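Local coordinates for protein Exo-beta-1,3-glucanase (Streptomyces sp. SirexAA-E, PDB 4PEY) that hydrolyses laminarin and laminarioligosaccharides as an exo-acting beta-1,3-glucanase, releasing glucose and laminaribiose, at residues A[93-98]-A[124-129]; A[101-106]-A[150-155]; A[107-112]-A[129-134]; A[144-149]-A[169-174]. The protein carries 1 engineered substitution. All coordinates share one frame; numbering follows the deposited sequence. Where two conformers were deposited one is given.

Contact 1. Residues A[93-98]-A[124-129]; sequences VTVDAG and NRWAVS. With BGC (beta-D-glucopyranose), chain C; BGC (beta-D-glucopyranose), chain B; BGC (beta-D-glucopyranose), chain D.
Asn124 clasps the backbone of Val93 with both ends of its amide: OD1 accepts from Val93 N at 2.9 Å, in its carbonyl plane and on a lone pair, while ND2 donates to Val93 O at 2.8 Å. CG lies anti to the backbone N (chi1 -166°), which swings the amide across to the Val93 backbone, and asparagine suits the place by being donor and acceptor at once. Beyond it the main chains pair directly, Val95 N giving its hydrogen to Arg125 O at 3.0 Å and Val95 O taking one from Ala127 N, the central residue of an inverse gamma turn. On the buried flank Val95 sets CG2 obliquely against Trp126, 3.5 Å from CZ3, and its CG1 meets Val128 CG1; the branched valine gives each neighbour a methyl of its own. This pairing belongs to consecutive coils of a parallel beta-helix, at the point where strands 87-94 and 123-125 run out into loops. On the outer side, Asp96 can be traced atom by atom. Its CB approaches the chain D glucose, and CG lies 3.7 Å from Arg125 CD. OD1 accepts from the backbone N of Ala97, met from above the carboxylate plane, and from Asp148 N. OD2 takes hydroxyl O2 of the chain D glucose at 2.6 Å and O2 of the chain C glucose at 2.9 Å. Its salt bridge to Arg125 is long and purely electrostatic, with no N-H aimed at the oxygen. Arg125 NE, in the conformer described, instead donates in plane to O2 of the chain B glucose (2.9 Å, 167°).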
# COMPACT_ATOMS: atom_id res chain seq x y z
N VAL A 93 10.20 17.16 2.61
CA VAL A 93 10.02 15.84 3.21
C VAL A 93 10.72 14.87 2.26
O VAL A 93 10.21 14.55 1.18
CB VAL A 93 8.53 15.49 3.42
CG1 VAL A 93 8.39 14.05 3.86
CG2 VAL A 93 7.91 16.42 4.46
N THR A 94 11.91 14.44 2.66
CA THR A 94 12.84 13.78 1.75
C THR A 94 13.00 12.29 2.00
O THR A 94 13.24 11.88 3.14
CB THR A 94 14.24 14.43 1.87
OG1 THR A 94 14.14 15.81 1.49
CG2 THR A 94 15.28 13.72 1.00
N VAL A 95 12.89 11.50 0.94
CA VAL A 95 13.42 10.14 0.96
C VAL A 95 14.44 9.99 -0.17
O VAL A 95 14.14 10.29 -1.34
CB VAL A 95 12.32 9.06 0.83
CG1 VAL A 95 12.93 7.67 0.78
CG2 VAL A 95 11.34 9.15 2.00
N ASP A 96 15.65 9.55 0.18
CA ASP A 96 16.70 9.29 -0.81
C ASP A 96 17.29 7.92 -0.47
O ASP A 96 16.82 7.24 0.45
CB ASP A 96 17.76 10.39 -0.80
CG ASP A 96 18.56 10.48 -2.12
OD1 ASP A 96 18.45 9.60 -3.00
OD2 ASP A 96 19.34 11.44 -2.26
N ALA A 97 18.30 7.49 -1.22
CA ALA A 97 18.79 6.13 -1.08
C ALA A 97 20.28 6.02 -0.74
O ALA A 97 20.94 5.05 -1.10
CB ALA A 97 18.49 5.35 -2.36
N GLY A 98 20.80 7.02 -0.02
CA GLY A 98 22.21 7.03 0.34
C GLY A 98 22.66 5.79 1.09
O GLY A 98 23.76 5.27 0.86
N ASN A 124 10.74 18.59 -4.48
CA ASN A 124 10.81 17.67 -3.35
C ASN A 124 11.17 16.27 -3.85
O ASN A 124 10.62 15.83 -4.85
CB ASN A 124 9.47 17.62 -2.61
CG ASN A 124 9.58 16.96 -1.26
OD1 ASN A 124 9.97 17.59 -0.28
ND2 ASN A 124 9.23 15.67 -1.19
N ARG A 125 12.07 15.57 -3.15
CA ARG A 125 12.43 14.21 -3.55
C ARG A 125 11.80 13.17 -2.63
O ARG A 125 12.06 13.15 -1.42
CB ARG A 125 13.95 14.02 -3.57
CG ARG A 125 14.36 12.64 -4.10
CD ARG A 125 15.82 12.31 -3.80
NE ARG A 125 16.71 13.40 -4.16
CZ ARG A 125 17.16 13.63 -5.39
NH1 ARG A 125 17.98 14.64 -5.62
NH2 ARG A 125 16.79 12.84 -6.39
N TRP A 126 10.98 12.30 -3.22
CA TRP A 126 10.31 11.20 -2.50
C TRP A 126 10.67 9.89 -3.21
O TRP A 126 9.86 9.32 -3.94
CB TRP A 126 8.79 11.44 -2.45
CG TRP A 126 7.96 10.46 -1.63
CD1 TRP A 126 7.11 9.51 -2.12
CD2 TRP A 126 7.88 10.38 -0.20
NE1 TRP A 126 6.52 8.83 -1.08
CE2 TRP A 126 6.97 9.34 0.11
CE3 TRP A 126 8.49 11.08 0.85
CZ2 TRP A 126 6.66 8.98 1.42
CZ3 TRP A 126 8.17 10.72 2.16
CH2 TRP A 126 7.27 9.67 2.43
N ALA A 127 11.91 9.44 -3.01
CA ALA A 127 12.45 8.32 -3.78
C ALA A 127 12.21 7.00 -3.05
O ALA A 127 13.11 6.45 -2.41
CB ALA A 127 13.93 8.53 -4.05
N VAL A 128 10.99 6.50 -3.17
CA VAL A 128 10.54 5.36 -2.39
C VAL A 128 10.27 4.15 -3.26
O VAL A 128 10.12 4.27 -4.48
CB VAL A 128 9.26 5.71 -1.61
CG1 VAL A 128 9.55 6.85 -0.63
CG2 VAL A 128 8.14 6.09 -2.57
N SER A 129 10.19 2.98 -2.63
CA SER A 129 9.58 1.84 -3.30
C SER A 129 8.26 1.52 -2.61
O SER A 129 7.48 2.44 -2.33
CB SER A 129 10.54 0.66 -3.35
OG SER A 129 11.59 1.00 -4.25
C2 BGC C . 22.75 10.44 -1.23
C3 BGC C . 22.95 11.38 -0.05
C4 BGC C . 23.69 10.68 1.10
C5 BGC C . 24.94 9.97 0.60
C6 BGC C . 25.63 9.20 1.73
C1 BGC C . 24.03 9.70 -1.61
O1 BGC C . 23.68 8.70 -2.55
O2 BGC C . 22.27 11.18 -2.34
O3 BGC C . 21.68 11.82 0.37
O4 BGC C . 24.04 11.64 2.07
O5 BGC C . 24.61 9.08 -0.46
O6 BGC C . 24.73 8.30 2.36
C2 BGC B . 17.25 16.10 -1.07
C3 BGC B . 17.00 17.24 -2.05
C4 BGC B . 16.93 18.59 -1.33
C5 BGC B . 18.12 18.76 -0.39
C6 BGC B . 17.97 20.00 0.48
C1 BGC B . 18.47 16.43 -0.21
O2 BGC B . 17.47 14.89 -1.77
O3 BGC B . 15.79 16.99 -2.74
O4 BGC B . 16.94 19.64 -2.28
O5 BGC B . 18.23 17.64 0.47
O6 BGC B . 19.22 20.38 1.00
C2 BGC D . 20.14 13.70 0.52
C3 BGC D . 19.98 15.14 1.00
C4 BGC D . 20.45 15.26 2.44
C5 BGC D . 21.85 14.68 2.61
C6 BGC D . 22.24 14.66 4.09
C1 BGC D . 21.59 13.28 0.71
O2 BGC D . 19.76 13.60 -0.84
O3 BGC D . 18.62 15.50 0.91
O4 BGC D . 20.43 16.61 2.84
O5 BGC D . 21.92 13.37 2.08
O6 BGC D . 23.54 14.15 4.23
O HOH W 1 13.62 16.88 -1.09

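Contact 2. Residues A[101-106]-A[150-155]; sequences DGNATQ and YGWASG. With BGC (beta-D-glucopyranose), chain E; BGC (beta-D-glucopyranose), chain F; BGC (beta-D-glucopyranose), chain G.
Residues 102-105 and 151-154 run almost side by side in the same direction, 16° apart, joined by one direct hydrogen bond, Ala104 N to Trp152 O at 2.8 Å, and by a water that spans Gly102 O and Gly151 N. Glycine suits both ends of that bridge: a side chain on Gly151 would strike Gly102 O, and Gly102 has a positive phi (92°) at which a CB would collide with the carbonyl oxygen of the residue before it. Next along, Ala104 CB and Ala153 CB touch at 4.0 Å, methyls small enough for chains this close. Asn103 folds back on its own segment: with CG anti to the backbone N (chi1 -178°), OD1 accepts from Thr105 N at 2.9 Å, forming an Asx turn, and also from Thr105 OG1 at 2.6 Å. Its ND2 then stands 3.8 Å from Trp152 CE3, the amide and indole planes steeply inclined. Replaced by an alanine, Asn103 would probably leave Thr105 N and OG1 without their shared acceptor and the threonine hydroxyl free to turn. The grip on OG1 fixes Thr105, whose CG2 rests 3.6 Å from Trp152 CB and also faces O2 of the chain F glucose. Trp152 spreads its indole under the chain E glucose, with sugar C3 3.8 Å above the ring plane and over its centre, while CZ3 meets O6 of the chain F unit. Such CH-pi stacking of a pyranose on a solvent-facing tryptophan is characteristic of carbohydrate-binding clefts, and here it makes a platform for laminaritriose in the substrate site of this family 55 glycosidase.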
# COMPACT_ATOMS: atom_id res chain seq x y z
N ASP A 101 23.46 2.97 -1.21
CA ASP A 101 24.31 3.40 -2.31
C ASP A 101 23.55 3.74 -3.59
O ASP A 101 23.97 3.37 -4.70
CB ASP A 101 25.36 2.34 -2.60
CG ASP A 101 26.29 2.10 -1.43
OD1 ASP A 101 26.53 3.04 -0.64
OD2 ASP A 101 26.78 0.96 -1.29
N GLY A 102 22.43 4.44 -3.44
CA GLY A 102 21.69 4.95 -4.58
C GLY A 102 20.60 4.04 -5.10
O GLY A 102 19.85 4.41 -6.00
N ASN A 103 20.51 2.84 -4.52
CA ASN A 103 19.49 1.86 -4.88
C ASN A 103 18.28 2.09 -3.97
O ASN A 103 18.39 1.92 -2.76
CB ASN A 103 20.05 0.44 -4.72
CG ASN A 103 19.07 -0.66 -5.11
OD1 ASN A 103 17.85 -0.48 -5.06
ND2 ASN A 103 19.61 -1.83 -5.47
N ALA A 104 17.15 2.50 -4.54
CA ALA A 104 15.96 2.84 -3.74
C ALA A 104 14.97 1.69 -3.57
O ALA A 104 13.88 1.89 -3.00
CB ALA A 104 15.23 4.04 -4.37
N THR A 105 15.33 0.48 -4.02
CA THR A 105 14.37 -0.63 -4.02
C THR A 105 14.14 -1.29 -2.66
O THR A 105 13.39 -2.27 -2.59
CB THR A 105 14.78 -1.75 -5.02
OG1 THR A 105 16.05 -2.31 -4.64
CG2 THR A 105 14.84 -1.22 -6.44
N GLN A 106 14.75 -0.78 -1.60
CA GLN A 106 14.38 -1.25 -0.26
C GLN A 106 13.88 -0.09 0.62
O GLN A 106 13.84 -0.21 1.85
CB GLN A 106 15.56 -2.00 0.40
CG GLN A 106 15.88 -3.27 -0.41
CD GLN A 106 16.96 -4.16 0.17
OE1 GLN A 106 17.36 -4.03 1.33
NE2 GLN A 106 17.42 -5.10 -0.64
N TYR A 150 19.73 8.51 -10.11
CA TYR A 150 18.76 7.79 -10.96
C TYR A 150 18.92 6.27 -10.92
O TYR A 150 18.72 5.59 -11.93
CB TYR A 150 18.83 8.29 -12.40
CG TYR A 150 18.66 9.79 -12.54
CD1 TYR A 150 19.70 10.58 -13.01
CD2 TYR A 150 17.47 10.41 -12.18
CE1 TYR A 150 19.55 11.95 -13.14
CE2 TYR A 150 17.31 11.78 -12.30
CZ TYR A 150 18.35 12.54 -12.77
OH TYR A 150 18.19 13.91 -12.89
N GLY A 151 19.27 5.75 -9.75
CA GLY A 151 19.37 4.31 -9.55
C GLY A 151 18.02 3.62 -9.48
O GLY A 151 16.98 4.23 -9.71
N TRP A 152 18.03 2.33 -9.16
CA TRP A 152 16.83 1.51 -9.20
C TRP A 152 15.75 1.96 -8.22
O TRP A 152 16.04 2.33 -7.08
CB TRP A 152 17.18 0.05 -8.92
CG TRP A 152 18.09 -0.61 -9.91
CD1 TRP A 152 18.60 -0.07 -11.06
CD2 TRP A 152 18.59 -1.94 -9.82
NE1 TRP A 152 19.40 -1.00 -11.70
CE2 TRP A 152 19.41 -2.15 -10.96
CE3 TRP A 152 18.43 -2.97 -8.90
CZ2 TRP A 152 20.06 -3.36 -11.18
CZ3 TRP A 152 19.08 -4.17 -9.12
CH2 TRP A 152 19.89 -4.36 -10.26
N ALA A 153 14.50 1.90 -8.65
CA ALA A 153 13.39 2.29 -7.79
C ALA A 153 12.11 1.58 -8.22
O ALA A 153 11.86 1.43 -9.42
CB ALA A 153 13.20 3.81 -7.82
N SER A 154 11.30 1.18 -7.23
CA SER A 154 10.10 0.38 -7.50
C SER A 154 8.90 0.79 -6.63
O SER A 154 8.39 -0.01 -5.83
CB SER A 154 10.43 -1.11 -7.30
OG SER A 154 9.31 -1.95 -7.53
N GLY A 155 8.44 2.03 -6.79
CA GLY A 155 7.26 2.52 -6.10
C GLY A 155 5.99 2.16 -6.86
O GLY A 155 6.01 1.23 -7.67
C2 BGC E . 15.13 -2.31 -12.51
C3 BGC E . 15.77 -3.52 -11.85
C4 BGC E . 16.32 -4.48 -12.89
C5 BGC E . 17.24 -3.70 -13.83
C6 BGC E . 17.82 -4.61 -14.91
C1 BGC E . 16.08 -1.68 -13.53
O1 BGC E . 15.39 -0.67 -14.24
O2 BGC E . 14.76 -1.36 -11.54
O3 BGC E . 14.73 -4.18 -11.04
O4 BGC E . 17.03 -5.53 -12.26
O5 BGC E . 16.50 -2.68 -14.44
O6 BGC E . 18.76 -3.86 -15.66
C2 BGC F . 13.77 -4.82 -8.96
C3 BGC F . 13.98 -5.58 -7.66
C4 BGC F . 14.73 -6.88 -7.94
C5 BGC F . 16.01 -6.57 -8.70
C6 BGC F . 16.77 -7.86 -8.99
C1 BGC F . 15.06 -4.68 -9.76
O2 BGC F . 13.29 -3.53 -8.65
O3 BGC F . 12.65 -5.84 -7.16
O4 BGC F . 14.99 -7.53 -6.71
O5 BGC F . 15.68 -5.94 -9.92
O6 BGC F . 17.99 -7.54 -9.63
C2 BGC G . 11.14 -6.10 -5.34
C3 BGC G . 11.02 -6.06 -3.82
C4 BGC G . 12.32 -6.51 -3.18
C5 BGC G . 13.47 -5.65 -3.70
C6 BGC G . 14.78 -6.05 -3.06
C1 BGC G . 12.43 -5.43 -5.83
O2 BGC G . 10.00 -5.48 -5.91
O3 BGC G . 9.98 -6.92 -3.40
O4 BGC G . 12.24 -6.45 -1.78
O5 BGC G . 13.56 -5.84 -5.09
O6 BGC G . 15.18 -7.31 -3.55
O HOH W 2 20.79 6.53 -7.45

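Contact 3. Residues A[107-112]-A[129-134]; sequences NFWRSA and SQAAPF
Residues 107-112 and 129-134 run parallel in exact register, Asn107 beside Ser129 and so on to Ala112 beside Phe134, as on successive coils of a parallel beta-helix. Three backbone hydrogen bonds join them: Ser129 N to Asn107 O (3.1 Å), Arg110 N to Ala131 O (3.2 Å) and, straightest of the three, Ala112 N to Pro133 O (3.1 Å, 170°). CA-H...O contacts fill in between, as from Ala132 CA to Arg110 O at 3.1 Å. Apolar contacts follow the same register. Trp109 and Ala131, both with positive phi, turn their coils alike, and the alanine methyl meets Trp109 CD1 at 3.9 Å; the slim Ala112 lets its methyl meet Phe134 CD1. Within its own coil Arg110, bent at chi3 (73°), brings NE and NH2 side-on to Phe108 O, each at 3.0 Å and with that oxygen in the guanidinium plane, while NH1 reaches Ile71 O. A leucine in place of Arg110 would probably leave the Phe108 carbonyl without the two N-H groups that grip it and take the NH1 bond from Ile71 O. Gln130 sends NE2 to Gln456 and to a substrate glucose, and its OE1 sits at the edge of the Phe108 ring, near its plane, 3.3 Å from CE1.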
# COMPACT_ATOMS: atom_id res chain seq x y z
N ASN A 107 13.46 1.00 -0.01
CA ASN A 107 12.93 2.15 0.74
C ASN A 107 11.44 1.95 1.04
O ASN A 107 10.56 2.53 0.38
CB ASN A 107 13.17 3.46 -0.04
CG ASN A 107 14.61 3.96 0.10
OD1 ASN A 107 15.41 3.38 0.84
ND2 ASN A 107 14.94 5.05 -0.61
N PHE A 108 11.19 1.13 2.06
CA PHE A 108 9.85 0.66 2.45
C PHE A 108 9.33 1.31 3.72
O PHE A 108 10.09 1.91 4.48
CB PHE A 108 9.84 -0.85 2.72
CG PHE A 108 10.46 -1.71 1.64
CD1 PHE A 108 10.14 -1.53 0.30
CD2 PHE A 108 11.32 -2.75 2.00
CE1 PHE A 108 10.70 -2.36 -0.67
CE2 PHE A 108 11.87 -3.58 1.04
CZ PHE A 108 11.56 -3.39 -0.30
N TRP A 109 8.03 1.11 3.97
CA TRP A 109 7.39 1.29 5.28
C TRP A 109 7.60 2.68 5.87
O TRP A 109 8.20 2.84 6.93
CB TRP A 109 7.87 0.20 6.28
CG TRP A 109 7.60 -1.22 5.81
CD1 TRP A 109 6.40 -1.75 5.43
CD2 TRP A 109 8.57 -2.28 5.67
NE1 TRP A 109 6.56 -3.07 5.05
CE2 TRP A 109 7.88 -3.41 5.19
CE3 TRP A 109 9.94 -2.38 5.91
CZ2 TRP A 109 8.53 -4.62 4.92
CZ3 TRP A 109 10.58 -3.57 5.64
CH2 TRP A 109 9.88 -4.68 5.15
N ARG A 110 7.08 3.69 5.18
CA ARG A 110 7.12 5.05 5.69
C ARG A 110 5.98 5.82 5.03
O ARG A 110 5.35 5.31 4.11
CB ARG A 110 8.49 5.70 5.42
CG ARG A 110 8.85 5.86 3.94
CD ARG A 110 10.37 5.97 3.76
NE ARG A 110 11.00 4.67 3.97
CZ ARG A 110 12.31 4.47 4.10
NH1 ARG A 110 13.16 5.50 4.09
NH2 ARG A 110 12.77 3.23 4.27
N SER A 111 5.68 7.03 5.50
CA SER A 111 4.54 7.74 4.92
C SER A 111 4.59 9.24 5.13
O SER A 111 5.17 9.72 6.10
CB SER A 111 3.23 7.20 5.49
OG SER A 111 3.15 7.44 6.89
N ALA A 112 3.94 9.97 4.21
CA ALA A 112 3.75 11.42 4.33
C ALA A 112 2.29 11.74 4.05
O ALA A 112 1.72 11.22 3.10
CB ALA A 112 4.64 12.18 3.35
N SER A 129 10.19 2.98 -2.63
CA SER A 129 9.58 1.84 -3.30
C SER A 129 8.26 1.52 -2.61
O SER A 129 7.48 2.44 -2.33
CB SER A 129 10.54 0.66 -3.35
OG SER A 129 11.59 1.00 -4.25
N GLN A 130 7.98 0.25 -2.34
CA GLN A 130 6.63 -0.12 -1.88
C GLN A 130 6.32 0.25 -0.43
O GLN A 130 7.22 0.43 0.40
CB GLN A 130 6.41 -1.63 -2.09
CG GLN A 130 6.43 -2.07 -3.56
CD GLN A 130 7.79 -2.62 -4.00
OE1 GLN A 130 8.82 -2.35 -3.38
NE2 GLN A 130 7.79 -3.42 -5.07
N ALA A 131 5.02 0.37 -0.14
CA ALA A 131 4.48 0.72 1.18
C ALA A 131 5.03 2.05 1.67
O ALA A 131 5.47 2.18 2.82
CB ALA A 131 4.77 -0.38 2.21
N ALA A 132 4.98 3.06 0.80
CA ALA A 132 5.48 4.38 1.17
C ALA A 132 4.52 5.46 0.67
O ALA A 132 4.87 6.29 -0.19
CB ALA A 132 6.88 4.60 0.62
N PRO A 133 3.29 5.45 1.20
CA PRO A 133 2.24 6.32 0.65
C PRO A 133 2.47 7.82 0.84
O PRO A 133 3.06 8.27 1.82
CB PRO A 133 0.99 5.88 1.43
CG PRO A 133 1.53 5.35 2.73
CD PRO A 133 2.79 4.64 2.33
N PHE A 134 1.96 8.57 -0.13
CA PHE A 134 2.07 10.02 -0.22
C PHE A 134 0.63 10.50 -0.45
O PHE A 134 0.12 10.42 -1.57
CB PHE A 134 3.02 10.36 -1.37
CG PHE A 134 3.53 11.79 -1.41
CD1 PHE A 134 4.69 12.15 -0.73
CD2 PHE A 134 2.92 12.74 -2.22
CE1 PHE A 134 5.20 13.44 -0.79
CE2 PHE A 134 3.44 14.04 -2.30
CZ PHE A 134 4.57 14.39 -1.58

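Contact 4. Residues A[144-149]-A[169-174]; sequences NLAPDG and PYSQQQ. With BGC (beta-D-glucopyranose), chain E; BGC (beta-D-glucopyranose), chain F.
Gln172 NE2 donates to Leu145 O at 2.8 Å, nearly straight (168°) and in the plane of its own amide, and it also reaches Val128 O. A bend at chi2 (-74°) folds the chain back so that CG packs 3.8 Å from Leu145 CB while OE1 takes Gly155 N; a glutamine suits a buried place where both donor and acceptor are needed. The type II' turn from Pro169 to Gln172, closed by Gln172 N to Pro169 O at 3.1 Å, pushes Tyr170 out against residues 144-146. There Tyr170 CB meets Ala146 CB at 3.6 Å, a close approach that the small methyl of alanine permits. Asn144 OD1 accepts from Ala146 N at 2.9 Å, in an Asx turn, and lies at the edge of the tyrosine ring, 3.3 Å from CD2, where the ring hydrogens carry slight positive charge. Just past the turn, Gln173 extends the other way, its NE2 bonding to O2 of the chain E glucose and to O2 of the chain F glucose, both at 2.6 Å. Loops between beta-helix strands thus present a glutamine amide that bridges two adjoining sugar units, as befits a subsite wall in an exo-glucanase cleft.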
# COMPACT_ATOMS: atom_id res chain seq x y z
N ASN A 144 10.25 14.86 -7.44
CA ASN A 144 11.18 13.89 -8.02
C ASN A 144 11.04 12.57 -7.29
O ASN A 144 11.24 12.51 -6.08
CB ASN A 144 12.62 14.42 -7.92
CG ASN A 144 13.64 13.55 -8.63
OD1 ASN A 144 13.36 12.41 -9.03
ND2 ASN A 144 14.85 14.07 -8.78
N LEU A 145 10.68 11.51 -8.01
CA LEU A 145 10.45 10.21 -7.39
C LEU A 145 11.68 9.29 -7.44
O LEU A 145 11.63 8.15 -6.98
CB LEU A 145 9.27 9.50 -8.05
CG LEU A 145 7.97 10.31 -8.11
CD1 LEU A 145 6.88 9.49 -8.80
CD2 LEU A 145 7.55 10.72 -6.71
N ALA A 146 12.78 9.80 -7.99
CA ALA A 146 13.96 8.96 -8.20
C ALA A 146 15.08 9.31 -7.23
O ALA A 146 15.22 10.47 -6.83
CB ALA A 146 14.45 9.10 -9.65
N PRO A 147 15.89 8.32 -6.85
CA PRO A 147 17.03 8.62 -5.97
C PRO A 147 18.05 9.48 -6.70
O PRO A 147 18.08 9.47 -7.94
CB PRO A 147 17.59 7.23 -5.64
CG PRO A 147 17.19 6.38 -6.81
CD PRO A 147 15.83 6.89 -7.20
N ASP A 148 18.86 10.22 -5.95
CA ASP A 148 19.94 10.98 -6.54
C ASP A 148 20.85 10.00 -7.26
O ASP A 148 21.32 9.03 -6.66
CB ASP A 148 20.70 11.76 -5.47
CG ASP A 148 21.61 12.82 -6.05
OD1 ASP A 148 21.54 13.08 -7.27
OD2 ASP A 148 22.39 13.41 -5.28
N GLY A 149 21.07 10.23 -8.55
CA GLY A 149 21.87 9.34 -9.37
C GLY A 149 21.04 8.47 -10.30
O GLY A 149 21.59 7.78 -11.16
N PRO A 169 9.24 10.77 -12.61
CA PRO A 169 9.58 9.44 -12.08
C PRO A 169 11.01 9.01 -12.39
O PRO A 169 11.60 8.27 -11.60
CB PRO A 169 8.58 8.52 -12.79
CG PRO A 169 7.44 9.44 -13.23
CD PRO A 169 8.14 10.73 -13.58
N TYR A 170 11.55 9.48 -13.52
CA TYR A 170 12.87 9.07 -14.02
C TYR A 170 13.01 7.55 -14.04
O TYR A 170 12.39 6.89 -14.86
CB TYR A 170 13.98 9.73 -13.21
CG TYR A 170 13.94 11.24 -13.32
CD1 TYR A 170 14.43 11.90 -14.45
CD2 TYR A 170 13.42 12.02 -12.30
CE1 TYR A 170 14.38 13.28 -14.56
CE2 TYR A 170 13.36 13.40 -12.40
CZ TYR A 170 13.85 14.03 -13.53
OH TYR A 170 13.80 15.40 -13.62
N SER A 171 13.81 6.99 -13.13
CA SER A 171 14.07 5.54 -13.13
C SER A 171 12.99 4.65 -12.49
O SER A 171 13.06 3.42 -12.60
CB SER A 171 15.40 5.27 -12.43
OG SER A 171 15.44 5.92 -11.17
N GLN A 172 12.00 5.24 -11.82
CA GLN A 172 10.90 4.46 -11.26
C GLN A 172 10.28 3.52 -12.27
O GLN A 172 9.87 3.95 -13.34
CB GLN A 172 9.81 5.39 -10.72
CG GLN A 172 10.16 6.06 -9.39
CD GLN A 172 10.07 5.10 -8.22
OE1 GLN A 172 9.70 3.94 -8.37
NE2 GLN A 172 10.44 5.58 -7.04
N GLN A 173 10.20 2.23 -11.93
CA GLN A 173 9.65 1.23 -12.84
C GLN A 173 8.18 1.47 -13.16
O GLN A 173 7.73 1.32 -14.30
CB GLN A 173 9.78 -0.17 -12.22
CG GLN A 173 11.19 -0.66 -12.04
CD GLN A 173 11.24 -1.85 -11.09
OE1 GLN A 173 10.21 -2.46 -10.74
NE2 GLN A 173 12.45 -2.17 -10.64
N GLN A 174 7.42 1.80 -12.12
CA GLN A 174 5.98 1.87 -12.21
C GLN A 174 5.47 2.82 -11.15
O GLN A 174 6.22 3.20 -10.24
CB GLN A 174 5.36 0.47 -12.07
CG GLN A 174 5.46 -0.17 -10.67
CD GLN A 174 6.77 -0.89 -10.40
OE1 GLN A 174 7.23 -1.72 -11.20
NE2 GLN A 174 7.37 -0.60 -9.25
C2 BGC E . 15.13 -2.31 -12.51
C3 BGC E . 15.77 -3.52 -11.85
C4 BGC E . 16.32 -4.48 -12.89
C5 BGC E . 17.24 -3.70 -13.83
C6 BGC E . 17.82 -4.61 -14.91
C1 BGC E . 16.08 -1.68 -13.53
O1 BGC E . 15.39 -0.67 -14.24
O2 BGC E . 14.76 -1.36 -11.54
O3 BGC E . 14.73 -4.18 -11.04
O4 BGC E . 17.03 -5.53 -12.26
O5 BGC E . 16.50 -2.68 -14.44
O6 BGC E . 18.76 -3.86 -15.66
C2 BGC F . 13.77 -4.82 -8.96
C3 BGC F . 13.98 -5.58 -7.66
C4 BGC F . 14.73 -6.88 -7.94
C5 BGC F . 16.01 -6.57 -8.70
C6 BGC F . 16.77 -7.86 -8.99
C1 BGC F . 15.06 -4.68 -9.76
O2 BGC F . 13.29 -3.53 -8.65
O3 BGC F . 12.65 -5.84 -7.16
O4 BGC F . 14.99 -7.53 -6.71
O5 BGC F . 15.68 -5.94 -9.92
O6 BGC F . 17.99 -7.54 -9.63

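How the contacts relate
From the N terminus, residues 93-98, 101-106 and 107-112 follow one another along one coil, opening contacts 1, 2 and 3 in turn. Contact 1 closes first, at 124-129, and contact 3 immediately afterwards at 129-134, with Ser129 common to both; these two cross. Contact 4 opens at 144-149, once both are complete. Contact 2 then closes at 150-155, so that contact 3 is nested within its loop while contacts 1 and 4 each cross it; 169-174 finally closes contact 4. Ser129 OG ties contact 2 to contacts 1 and 3, and Arg125 joins contact 1 to contact 4. Together they bind successive beta-helix coils, linking one laminaritriose pocket to the other.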